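Local coordinates for protein Bug27 (Bordetella pertussis, PDB 2QPQ) that probably serves as a periplasmic solute-binding receptor of the Bug family, closing two alpha/beta lobes round a small ligand in Venus-flytrap fashion, at residues M24-L28 / K262-Y268; V58-D64 / V234-P239; F93-I97 / R243-Y247; T132-C136 / I177-T183; A198-S203 / V213-Q219. All blocks are in the same frame, centred on the assembly; numbering follows the deposited sequence.

The five contacts span both lobes of a Venus-flytrap fold joined by one mixed sheet. Interactions 2 and 3 adjoin, their centres about 10 Å apart, on neighbouring strands 93-109 and 227-235, with Val234 N probably hydrogen-bonded to Ala94 O (2.8 Å). Interactions 4 and 5, centres about 15 Å apart, lie across the chain's centre from that pair, centres about 32 to 38 Å away. Interaction 1 stands between, with centres about 20 to 26 Å from the others. Its segments enclose all the others in sequence, interactions 2 and 3 alternate, and interaction 4 precedes interaction 5. One side is thus built from early and late parts of the chain, the other from its middle, consistent with two lobes.

Interaction 1. Residues M24-L28 / K262-Y268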
# COMPACT_ATOMS: atom_id res chain seq x y z
N MET A 24 -0.55 -7.43 8.88
CA MET A 24 -1.23 -7.07 10.15
C MET A 24 -2.77 -7.18 9.95
O MET A 24 -3.49 -7.77 10.76
CB MET A 24 -0.86 -5.64 10.54
CG MET A 24 -1.58 -5.11 11.80
SD MET A 24 -3.22 -4.39 11.52
CE MET A 24 -2.81 -2.77 10.85
N LEU A 25 -3.26 -6.57 8.88
CA LEU A 25 -4.68 -6.62 8.57
C LEU A 25 -5.18 -8.03 8.27
O LEU A 25 -6.25 -8.43 8.74
CB LEU A 25 -4.99 -5.67 7.42
CG LEU A 25 -4.80 -4.18 7.66
CD1 LEU A 25 -4.76 -3.44 6.30
CD2 LEU A 25 -5.94 -3.63 8.59
N ALA A 26 -4.44 -8.79 7.46
CA ALA A 26 -4.80 -10.18 7.21
C ALA A 26 -4.92 -10.98 8.53
O ALA A 26 -5.90 -11.69 8.75
CB ALA A 26 -3.81 -10.87 6.20
N ARG A 27 -3.94 -10.82 9.42
CA ARG A 27 -3.96 -11.55 10.70
C ARG A 27 -5.07 -11.06 11.64
O ARG A 27 -5.67 -11.88 12.37
CB ARG A 27 -2.55 -11.50 11.36
CG ARG A 27 -1.56 -12.27 10.55
CD ARG A 27 -0.17 -12.31 11.12
NE ARG A 27 0.70 -13.09 10.22
CZ ARG A 27 0.80 -14.41 10.22
NH1 ARG A 27 0.09 -15.14 11.10
NH2 ARG A 27 1.63 -15.00 9.36
N LEU A 28 -5.37 -9.75 11.58
CA LEU A 28 -6.46 -9.16 12.36
C LEU A 28 -7.81 -9.75 11.87
O LEU A 28 -8.62 -10.24 12.69
CB LEU A 28 -6.43 -7.62 12.31
CG LEU A 28 -7.42 -6.68 13.03
CD1 LEU A 28 -7.28 -6.81 14.54
CD2 LEU A 28 -7.18 -5.25 12.65
N LYS A 262 -8.09 0.53 16.80
CA LYS A 262 -6.76 0.04 16.52
C LYS A 262 -6.23 0.62 15.24
O LYS A 262 -5.11 1.11 15.21
CB LYS A 262 -6.74 -1.48 16.42
CG LYS A 262 -5.33 -2.04 16.30
CD LYS A 262 -5.32 -3.46 15.79
CE LYS A 262 -3.99 -3.78 15.12
NZ LYS A 262 -3.15 -4.77 15.86
N LEU A 263 -7.01 0.52 14.16
CA LEU A 263 -6.57 1.04 12.87
C LEU A 263 -6.41 2.54 12.86
O LEU A 263 -5.43 3.06 12.35
CB LEU A 263 -7.54 0.61 11.77
CG LEU A 263 -7.28 -0.73 11.06
CD1 LEU A 263 -6.85 -1.85 11.95
CD2 LEU A 263 -8.49 -1.17 10.26
N ALA A 264 -7.39 3.25 13.41
CA ALA A 264 -7.32 4.70 13.40
C ALA A 264 -6.09 5.15 14.16
O ALA A 264 -5.41 6.08 13.73
CB ALA A 264 -8.58 5.32 14.01
N ASP A 265 -5.82 4.49 15.29
CA ASP A 265 -4.70 4.86 16.16
C ASP A 265 -3.39 4.74 15.39
O ASP A 265 -2.45 5.47 15.66
CB ASP A 265 -4.62 3.95 17.38
CG ASP A 265 -5.67 4.28 18.46
OD1 ASP A 265 -6.43 5.27 18.32
OD2 ASP A 265 -5.70 3.53 19.45
N LEU A 266 -3.35 3.76 14.48
CA LEU A 266 -2.19 3.49 13.60
C LEU A 266 -2.07 4.41 12.39
O LEU A 266 -1.03 4.49 11.77
CB LEU A 266 -2.19 2.03 13.14
CG LEU A 266 -1.85 1.00 14.20
CD1 LEU A 266 -2.05 -0.41 13.71
CD2 LEU A 266 -0.42 1.21 14.62
N GLY A 267 -3.12 5.12 12.04
CA GLY A 267 -3.04 6.01 10.90
C GLY A 267 -3.62 5.38 9.65
O GLY A 267 -3.49 5.98 8.56
N TYR A 268 -4.26 4.21 9.81
CA TYR A 268 -5.10 3.62 8.73
C TYR A 268 -6.43 4.30 8.65
O TYR A 268 -7.02 4.69 9.67
CB TYR A 268 -5.32 2.11 8.92
CG TYR A 268 -4.07 1.34 8.72
CD1 TYR A 268 -3.67 0.95 7.44
CD2 TYR A 268 -3.23 1.06 9.79
CE1 TYR A 268 -2.46 0.27 7.24
CE2 TYR A 268 -2.05 0.40 9.61
CZ TYR A 268 -1.68 -0.01 8.33
OH TYR A 268 -0.50 -0.65 8.14
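Two antiparallel helices of this alpha/beta periplasmic receptor, 21-35 and 257-266, face each other through side chains alone. The axes of their short segments run at 168° but approach no nearer than 13.0 Å, a separation filled by Met24, Leu25 and Leu28 from one segment and Lys262, Leu263, Leu266 and Tyr268 from the other. Met24 has the most surface buried here. With CG anti to the backbone N (chi1 176°) and bends at the next two torsions, it brings SD to 3.7 Å from Lys262 CE, the two chains sliding past each other in opposite directions. Its CE comes to 3.5 Å from Tyr268 CE2, oblique to the ring, and meets Leu266 CD1 tip to tip at 3.8 Å. Leu263 CD1 is shared by two leucines: Leu28 CD2 presses on it at 3.5 Å, tighter than usual for carbons, while Leu25 CD2 lies 3.9 Å away. Gly267, with positive phi, ends helix 257-266 in a Schellman motif, just before Tyr268. The ring also packs on Ala100 and Val102 of strand 93-109, and its hydroxyl makes a weak hydrogen bond to Ser185. That side chain is about 5 Å from a bound citrate, probably from the crystallisation liquor, which may mark a pocket. No hydrogen bond joins the segments, implying that the contact across this separation rests on apolar packing, not directional bonds.

Interaction 2. Residues V58-D64 / V234-P239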
# COMPACT_ATOMS: atom_id res chain seq x y z
N VAL A 58 -2.88 -18.32 -5.54
CA VAL A 58 -4.32 -18.13 -5.48
C VAL A 58 -5.01 -18.20 -6.84
O VAL A 58 -6.10 -18.74 -6.92
CB VAL A 58 -4.70 -16.84 -4.70
CG1 VAL A 58 -6.23 -16.63 -4.64
CG2 VAL A 58 -4.15 -16.97 -3.27
N ALA A 59 -4.42 -17.61 -7.89
CA ALA A 59 -4.96 -17.70 -9.28
C ALA A 59 -5.28 -19.15 -9.67
O ALA A 59 -6.17 -19.39 -10.49
CB ALA A 59 -3.97 -17.11 -10.27
N ASP A 60 -4.53 -20.09 -9.11
CA ASP A 60 -4.66 -21.51 -9.48
C ASP A 60 -5.56 -22.30 -8.55
O ASP A 60 -5.77 -23.49 -8.77
CB ASP A 60 -3.26 -22.15 -9.50
CG ASP A 60 -2.49 -21.82 -10.77
OD1 ASP A 60 -3.07 -21.32 -11.76
OD2 ASP A 60 -1.27 -22.08 -10.79
N ARG A 61 -6.05 -21.68 -7.48
CA ARG A 61 -6.98 -22.35 -6.57
C ARG A 61 -8.42 -22.32 -7.09
O ARG A 61 -8.75 -21.48 -7.95
CB ARG A 61 -6.96 -21.68 -5.18
CG ARG A 61 -5.65 -21.84 -4.41
CD ARG A 61 -5.49 -23.26 -3.77
NE ARG A 61 -4.23 -23.31 -3.00
CZ ARG A 61 -4.08 -22.89 -1.74
NH1 ARG A 61 -5.10 -22.40 -1.03
NH2 ARG A 61 -2.87 -23.00 -1.15
N ALA A 62 -9.24 -23.23 -6.55
CA ALA A 62 -10.65 -23.33 -6.88
C ALA A 62 -11.33 -21.99 -6.57
O ALA A 62 -10.97 -21.32 -5.61
CB ALA A 62 -11.33 -24.47 -6.10
N PRO A 63 -12.30 -21.60 -7.40
CA PRO A 63 -13.05 -20.35 -7.17
C PRO A 63 -14.24 -20.56 -6.22
O PRO A 63 -15.41 -20.30 -6.58
CB PRO A 63 -13.54 -20.00 -8.57
CG PRO A 63 -13.79 -21.41 -9.20
CD PRO A 63 -12.72 -22.31 -8.65
N ASP A 64 -13.94 -21.06 -5.02
CA ASP A 64 -15.00 -21.53 -4.09
C ASP A 64 -15.05 -20.69 -2.82
O ASP A 64 -15.91 -20.90 -1.93
CB ASP A 64 -14.82 -23.00 -3.77
CG ASP A 64 -13.43 -23.34 -3.26
OD1 ASP A 64 -12.59 -22.44 -2.98
OD2 ASP A 64 -13.15 -24.54 -3.12
N VAL A 234 -10.08 -13.04 -4.61
CA VAL A 234 -10.30 -14.49 -4.72
C VAL A 234 -10.02 -14.84 -6.18
O VAL A 234 -9.82 -13.94 -7.00
CB VAL A 234 -11.75 -14.89 -4.34
CG1 VAL A 234 -11.90 -14.95 -2.73
CG2 VAL A 234 -12.81 -13.95 -5.03
N PRO A 235 -9.99 -16.13 -6.50
CA PRO A 235 -9.82 -16.46 -7.91
C PRO A 235 -10.93 -15.79 -8.76
O PRO A 235 -12.09 -15.69 -8.32
CB PRO A 235 -9.92 -17.99 -7.93
CG PRO A 235 -9.44 -18.41 -6.49
CD PRO A 235 -10.07 -17.34 -5.65
N GLY A 236 -10.54 -15.34 -9.96
CA GLY A 236 -11.38 -14.64 -10.91
C GLY A 236 -12.76 -15.23 -11.18
O GLY A 236 -13.70 -14.47 -11.36
N ALA A 237 -12.90 -16.56 -11.16
CA ALA A 237 -14.21 -17.19 -11.46
C ALA A 237 -15.13 -17.33 -10.23
O ALA A 237 -16.22 -17.89 -10.34
CB ALA A 237 -13.99 -18.59 -12.09
N THR A 238 -14.71 -16.83 -9.08
CA THR A 238 -15.50 -17.02 -7.85
C THR A 238 -16.82 -16.31 -8.02
O THR A 238 -16.84 -15.12 -8.27
CB THR A 238 -14.78 -16.43 -6.60
OG1 THR A 238 -13.45 -16.99 -6.54
CG2 THR A 238 -15.54 -16.83 -5.35
N PRO A 239 -17.94 -17.03 -7.89
CA PRO A 239 -19.24 -16.35 -8.11
C PRO A 239 -19.45 -15.16 -7.17
O PRO A 239 -18.91 -15.11 -6.06
CB PRO A 239 -20.26 -17.43 -7.79
CG PRO A 239 -19.49 -18.73 -8.08
CD PRO A 239 -18.09 -18.46 -7.57
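A chi1 of 180° swings Val58 CG1 opposite its backbone N and lays it across the Pro235 ring, 4.0 Å from Pro235 CD, the side chains crossing at about a right angle. The chi1 of -54° at Thr238 sets OG1 beside its own backbone N, so that both can point at Pro235 O; OG1 donates to that oxygen at 2.6 Å, off the carbonyl plane, and the backbone N closes the type I turn from Pro235 to Thr238. One carbonyl thus accepts twice, which would stiffen the turn. Pro63, the centre of an inverse gamma turn, rests against this surface: its CB is 3.4 Å from Thr238 N and 3.8 Å from Ala237 CB. Pro235 CG meets the carbonyl oxygens of both Val58 and Ala62, each at 3.4 Å. No hydrogen bond crosses the contact, though Thr238 CA directs a C-H at Pro63 O over 3.5 Å, with 156° at the hydrogen. The packing joins the end of helix 52-59 and the loop after it to the end of strand 227-235 and its turn, just before Pro239 at the N-cap position of helix 240-254. Val58 also touches Leu69 of strand 67-72, while Arg61 salt-bridges Asp11 of strand 10-14.

Interaction 3. Residues F93-I97 / R243-Y247; sequences FAAVI and RQKLY
The Arg243 guanidinium has Ala94 CB over one face, 3.6 Å above its plane and offset toward the rim, and Ala95 O at its edge, in the guanidinium plane. NE and NH2 both donate to this single oxygen, each at 2.8 Å, but neither bond is straight: the angles at hydrogen are 145° and 142°. NH2 lies in the carbonyl plane on a lone pair, whereas NE is tilted from that plane. Two donors on one acceptor grip Ala95 O side-on and limit rotation of the guanidinium, and the bend at chi3 turns it there from the helix. The second flat group, the Tyr247 ring, takes Val96 O at its edge, CD1 standing 3.3 Å from that oxygen. The Ile97 and Tyr247 side chains cross at about a right angle, and Ile97 CD1, oblique to the ring, is 3.5 Å from Tyr247 CE1. Tyr247 OH is hydrogen-bonded to Ser272 O. Between the two groups, Val96 CG1 packs against the helix, 3.7 Å from Leu246 CB and 3.6 Å from Arg243 O. Along the pairing with strand 227-235, Val96 and Ile97 both face Leu232, a classic beta bulge. The short segments run at 26° with axes 7.4 Å apart, helix 240-254 lying on strand 93-109 as in the helix-on-sheet layering of an alpha/beta lobe.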
# COMPACT_ATOMS: atom_id res chain seq x y z
N PHE A 93 -8.33 -12.81 -11.01
CA PHE A 93 -8.68 -12.41 -9.65
C PHE A 93 -9.97 -11.61 -9.67
O PHE A 93 -10.24 -10.88 -10.65
CB PHE A 93 -7.55 -11.56 -9.03
CG PHE A 93 -6.22 -12.26 -9.02
CD1 PHE A 93 -5.87 -13.13 -7.98
CD2 PHE A 93 -5.32 -12.09 -10.06
CE1 PHE A 93 -4.64 -13.81 -8.00
CE2 PHE A 93 -4.10 -12.76 -10.07
CZ PHE A 93 -3.78 -13.61 -9.04
N ALA A 94 -10.73 -11.72 -8.58
CA ALA A 94 -11.96 -10.97 -8.38
C ALA A 94 -11.90 -10.40 -6.97
O ALA A 94 -11.54 -11.08 -5.99
CB ALA A 94 -13.17 -11.89 -8.51
N ALA A 95 -12.28 -9.14 -6.86
CA ALA A 95 -12.17 -8.43 -5.59
C ALA A 95 -13.29 -8.80 -4.64
O ALA A 95 -14.42 -9.06 -5.05
CB ALA A 95 -12.21 -6.92 -5.86
N VAL A 96 -12.97 -8.82 -3.35
CA VAL A 96 -13.96 -9.07 -2.30
C VAL A 96 -14.20 -7.82 -1.47
O VAL A 96 -15.35 -7.32 -1.37
CB VAL A 96 -13.50 -10.20 -1.36
CG1 VAL A 96 -14.50 -10.36 -0.20
CG2 VAL A 96 -13.39 -11.51 -2.21
N ILE A 97 -13.12 -7.28 -0.92
CA ILE A 97 -13.27 -6.12 -0.03
C ILE A 97 -11.97 -5.37 0.10
O ILE A 97 -10.92 -5.99 0.21
CB ILE A 97 -13.80 -6.54 1.40
CG1 ILE A 97 -14.05 -5.31 2.30
CG2 ILE A 97 -12.84 -7.56 2.11
CD1 ILE A 97 -14.85 -5.68 3.62
N ARG A 243 -18.32 -14.12 -3.25
CA ARG A 243 -17.64 -12.84 -2.94
C ARG A 243 -18.43 -12.00 -1.92
O ARG A 243 -17.86 -11.38 -1.01
CB ARG A 243 -17.45 -12.06 -4.24
CG ARG A 243 -16.43 -12.75 -5.19
CD ARG A 243 -16.47 -12.16 -6.57
NE ARG A 243 -16.03 -10.77 -6.58
CZ ARG A 243 -16.17 -9.95 -7.62
NH1 ARG A 243 -16.77 -10.35 -8.75
NH2 ARG A 243 -15.73 -8.72 -7.52
N GLN A 244 -19.76 -12.01 -2.07
CA GLN A 244 -20.65 -11.25 -1.15
C GLN A 244 -20.72 -11.88 0.22
O GLN A 244 -20.71 -11.18 1.23
CB GLN A 244 -22.04 -11.08 -1.77
CG GLN A 244 -21.98 -9.99 -2.81
CD GLN A 244 -23.24 -9.84 -3.64
OE1 GLN A 244 -24.14 -10.68 -3.63
NE2 GLN A 244 -23.28 -8.75 -4.38
N LYS A 245 -20.71 -13.20 0.27
CA LYS A 245 -20.66 -13.92 1.55
C LYS A 245 -19.37 -13.61 2.34
O LYS A 245 -19.41 -13.31 3.54
CB LYS A 245 -20.85 -15.42 1.33
CG LYS A 245 -22.32 -15.72 1.07
CD LYS A 245 -22.66 -17.18 0.76
CE LYS A 245 -22.17 -17.63 -0.64
NZ LYS A 245 -21.69 -19.04 -0.55
N LEU A 246 -18.25 -13.66 1.63
CA LEU A 246 -16.98 -13.24 2.19
C LEU A 246 -16.95 -11.77 2.59
O LEU A 246 -16.55 -11.46 3.73
CB LEU A 246 -15.84 -13.56 1.22
CG LEU A 246 -15.46 -15.05 1.12
CD1 LEU A 246 -14.57 -15.19 -0.08
CD2 LEU A 246 -14.74 -15.54 2.38
N TYR A 247 -17.38 -10.89 1.68
CA TYR A 247 -17.53 -9.49 1.94
C TYR A 247 -18.30 -9.26 3.23
O TYR A 247 -17.84 -8.51 4.08
CB TYR A 247 -18.15 -8.68 0.76
CG TYR A 247 -18.37 -7.23 1.22
CD1 TYR A 247 -17.37 -6.26 1.05
CD2 TYR A 247 -19.54 -6.86 1.88
CE1 TYR A 247 -17.54 -4.95 1.52
CE2 TYR A 247 -19.70 -5.58 2.37
CZ TYR A 247 -18.70 -4.64 2.19
OH TYR A 247 -18.86 -3.38 2.69

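Interaction 4. Residues T132-C136 / I177-T183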
# COMPACT_ATOMS: atom_id res chain seq x y z
N THR A 132 18.28 12.45 -2.88
CA THR A 132 17.89 11.05 -2.88
C THR A 132 16.72 10.93 -1.94
O THR A 132 16.59 11.72 -1.01
CB THR A 132 19.05 10.17 -2.38
OG1 THR A 132 19.54 10.72 -1.14
CG2 THR A 132 20.19 10.18 -3.40
N TYR A 133 15.85 9.96 -2.19
CA TYR A 133 14.79 9.63 -1.25
C TYR A 133 14.77 8.14 -1.07
O TYR A 133 14.80 7.39 -2.05
CB TYR A 133 13.44 10.14 -1.77
CG TYR A 133 12.85 9.46 -3.01
CD1 TYR A 133 11.89 8.46 -2.88
CD2 TYR A 133 13.21 9.85 -4.29
CE1 TYR A 133 11.34 7.82 -3.98
CE2 TYR A 133 12.65 9.21 -5.44
CZ TYR A 133 11.71 8.22 -5.25
OH TYR A 133 11.11 7.61 -6.29
N GLY A 134 14.70 7.70 0.18
CA GLY A 134 14.48 6.28 0.45
C GLY A 134 13.02 5.88 0.18
O GLY A 134 12.14 6.74 0.16
N SER A 135 12.77 4.60 -0.09
CA SER A 135 11.41 4.08 -0.08
C SER A 135 11.39 2.72 0.57
O SER A 135 12.43 2.19 0.88
CB SER A 135 10.83 3.97 -1.51
OG SER A 135 11.31 2.79 -2.12
N CYS A 136 10.19 2.16 0.72
CA CYS A 136 9.93 0.84 1.29
C CYS A 136 10.29 -0.30 0.29
O CYS A 136 10.20 -1.46 0.63
CB CYS A 136 8.42 0.78 1.73
SG CYS A 136 8.18 2.03 3.05
N ILE A 177 20.18 9.07 5.27
CA ILE A 177 19.55 9.56 4.06
C ILE A 177 18.68 10.77 4.49
O ILE A 177 18.15 10.81 5.62
CB ILE A 177 18.72 8.43 3.30
CG1 ILE A 177 18.48 8.83 1.85
CG2 ILE A 177 17.40 8.07 4.07
CD1 ILE A 177 18.11 7.66 0.88
N GLY A 178 18.57 11.75 3.60
CA GLY A 178 17.89 13.01 3.92
C GLY A 178 16.38 13.01 3.81
O GLY A 178 15.69 13.96 4.26
N LEU A 179 15.84 11.95 3.22
CA LEU A 179 14.45 11.93 2.89
C LEU A 179 14.02 10.49 2.60
O LEU A 179 14.80 9.70 2.05
CB LEU A 179 14.23 12.83 1.66
CG LEU A 179 12.88 12.74 0.93
CD1 LEU A 179 11.69 13.31 1.75
CD2 LEU A 179 12.99 13.41 -0.39
N ALA A 180 12.79 10.18 2.96
CA ALA A 180 12.19 8.92 2.53
C ALA A 180 10.69 9.06 2.36
O ALA A 180 10.02 9.89 2.98
CB ALA A 180 12.49 7.75 3.56
N VAL A 181 10.16 8.17 1.54
CA VAL A 181 8.73 8.00 1.42
C VAL A 181 8.35 6.65 2.01
O VAL A 181 8.80 5.60 1.55
CB VAL A 181 8.32 8.11 -0.02
CG1 VAL A 181 6.80 7.97 -0.15
CG2 VAL A 181 8.85 9.46 -0.54
N VAL A 182 7.54 6.68 3.07
CA VAL A 182 7.16 5.45 3.74
C VAL A 182 5.66 5.53 4.04
O VAL A 182 5.03 6.57 3.82
CB VAL A 182 8.04 5.17 5.02
CG1 VAL A 182 9.54 5.08 4.65
CG2 VAL A 182 7.84 6.26 6.07
N THR A 183 5.08 4.46 4.55
CA THR A 183 3.68 4.53 4.91
C THR A 183 3.54 5.43 6.13
O THR A 183 4.41 5.41 7.03
CB THR A 183 3.13 3.15 5.28
OG1 THR A 183 3.84 2.66 6.41
CG2 THR A 183 3.23 2.16 4.10
O HOH W 1 20.51 12.10 1.59
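Tyr133 stands on strand 132-135, paired in parallel with strand 180-183 in the mixed sheet of the Venus-flytrap fold. Its CB touches Leu179 CD2 at 3.6 Å; from there chi1 of 68° puts CG between the backbone N and the carbonyl carbon, turning the ring so that CD1 meets Val181 CG2 obliquely at 4.0 Å. At the tip, OH bonds to Glu147 and to the carbonyl of His143, both on helix 141-153. Gly134 N donates to Leu179 O at 2.7 Å and Gly134 O accepts from Val181 N at 2.8 Å, both with 168° at the hydrogen, so the N and O of Gly134 bond the residues before and after Ala180, the parallel bridge pattern. Ile177 CD1 folds over Gly134 N at 3.5 Å. At the start of the strand, a water joins Thr132 OG1 to Gly178 N. Buried Val181 O finds no hydrogen-bond partner; Ser135 CA approaches it to 3.4 Å in a C-H contact. At the far end lies Cys136, disulfide-bonded to Cys165 and about 4 Å from a bound citrate that probably came from the crystallisation liquor and may mark a pocket. Cys136 SG rests 3.7 Å from Val182 CG1.

Interaction 5. Residues A198-S203 / V213-Q219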
# COMPACT_ATOMS: atom_id res chain seq x y z
N ALA A 198 7.39 15.53 8.85
CA ALA A 198 6.65 15.17 7.66
C ALA A 198 6.41 16.37 6.73
O ALA A 198 5.85 17.38 7.15
CB ALA A 198 5.33 14.50 8.05
N LEU A 199 6.84 16.24 5.48
CA LEU A 199 6.67 17.29 4.49
C LEU A 199 5.29 17.28 3.78
O LEU A 199 4.73 18.34 3.44
CB LEU A 199 7.82 17.22 3.49
CG LEU A 199 9.22 17.48 4.04
CD1 LEU A 199 10.23 17.57 2.88
CD2 LEU A 199 9.25 18.75 4.91
N ALA A 200 4.76 16.08 3.56
CA ALA A 200 3.49 15.90 2.86
C ALA A 200 2.99 14.50 3.09
O ALA A 200 3.80 13.59 3.41
CB ALA A 200 3.66 16.13 1.36
N VAL A 201 1.67 14.34 2.94
CA VAL A 201 1.02 13.05 2.77
C VAL A 201 0.54 12.92 1.33
O VAL A 201 0.20 13.92 0.70
CB VAL A 201 -0.13 12.82 3.78
CG1 VAL A 201 0.41 12.90 5.20
CG2 VAL A 201 -1.28 13.81 3.59
N THR A 202 0.49 11.68 0.82
CA THR A 202 0.17 11.44 -0.59
C THR A 202 -1.32 11.23 -0.86
O THR A 202 -1.70 11.06 -2.01
CB THR A 202 0.89 10.18 -1.14
OG1 THR A 202 0.41 9.03 -0.42
CG2 THR A 202 2.39 10.31 -0.98
N SER A 203 -2.15 11.22 0.16
CA SER A 203 -3.60 11.12 -0.06
C SER A 203 -4.18 12.46 -0.56
O SER A 203 -3.51 13.49 -0.58
CB SER A 203 -4.32 10.67 1.20
OG SER A 203 -3.87 11.43 2.29
N VAL A 213 0.09 18.39 8.69
CA VAL A 213 0.87 18.04 7.47
C VAL A 213 0.02 18.06 6.19
O VAL A 213 -0.97 17.35 6.06
CB VAL A 213 1.80 16.78 7.61
CG1 VAL A 213 1.17 15.70 8.38
CG2 VAL A 213 2.25 16.26 6.24
N PRO A 214 0.40 18.94 5.27
CA PRO A 214 -0.34 19.14 4.03
C PRO A 214 -0.25 17.93 3.09
O PRO A 214 0.70 17.11 3.22
CB PRO A 214 0.33 20.39 3.43
CG PRO A 214 1.70 20.40 4.01
CD PRO A 214 1.55 19.86 5.39
N THR A 215 -1.21 17.79 2.18
CA THR A 215 -1.10 16.80 1.11
C THR A 215 -0.07 17.30 0.10
O THR A 215 0.26 18.50 0.06
CB THR A 215 -2.43 16.63 0.36
OG1 THR A 215 -2.78 17.88 -0.28
CG2 THR A 215 -3.56 16.19 1.31
N VAL A 216 0.44 16.42 -0.76
CA VAL A 216 1.24 16.86 -1.89
C VAL A 216 0.43 17.81 -2.82
O VAL A 216 0.95 18.87 -3.27
CB VAL A 216 1.77 15.66 -2.71
CG1 VAL A 216 2.52 16.16 -3.96
CG2 VAL A 216 2.64 14.74 -1.78
N ALA A 217 -0.82 17.42 -3.10
CA ALA A 217 -1.71 18.18 -4.01
C ALA A 217 -1.84 19.62 -3.55
O ALA A 217 -1.73 20.53 -4.34
CB ALA A 217 -3.10 17.51 -4.10
N GLU A 218 -2.03 19.83 -2.25
CA GLU A 218 -2.21 21.20 -1.73
C GLU A 218 -0.92 22.03 -1.65
O GLU A 218 -0.95 23.17 -1.17
CB GLU A 218 -3.00 21.19 -0.41
CG GLU A 218 -2.16 20.93 0.84
CD GLU A 218 -2.98 20.96 2.12
OE1 GLU A 218 -3.27 19.83 2.63
OE2 GLU A 218 -3.32 22.09 2.63
N GLN A 219 0.18 21.49 -2.19
CA GLN A 219 1.50 22.16 -2.17
C GLN A 219 2.26 22.56 -3.48
O GLN A 219 3.46 22.41 -3.51
CB GLN A 219 2.50 21.36 -1.27
CG GLN A 219 2.07 21.21 0.18
CD GLN A 219 3.11 20.52 1.05
OE1 GLN A 219 3.00 19.31 1.33
NE2 GLN A 219 4.09 21.26 1.50
O HOH W 2 -1.95 14.71 -2.67
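Val213, Val201 and Val216 carry much of this contact between strand 196-201 and the segment 213-219. Val213 lies with CG2 anti to its own N, and this methyl lies along Ala198 to Val201: it is 3.6 Å from Ala200 CA and 4.0 Å from both Ala198 CB and Val201 CG1, the two valines crossing at a slant. Val201 adds the polar bonds. Its N donates to Pro214 O at 2.9 Å, with 156° at the hydrogen, and its O accepts from Val216 N at 2.9 Å, the donor tilted 20° from the carbonyl plane. Both polar backbone atoms of Val201 are thus spent on the segment, in a single bridge with Thr215. Val216 sends CG2 to 3.6 Å from Ala200 CB, and beyond the strand it meets Leu117 and Leu149 of two covering helices. Thr215, the bridge residue, accepts from Glu218 N through OG1. A water receives a hydrogen bond from Ala217 N and gives one to Ser203 O, adding an indirect link. Strand 196-201 is bonded on to Phe106 of strand 93-109, and the Val201-Thr215 bridge adds the irregular segment 213-219 to it, ending in an ST motif.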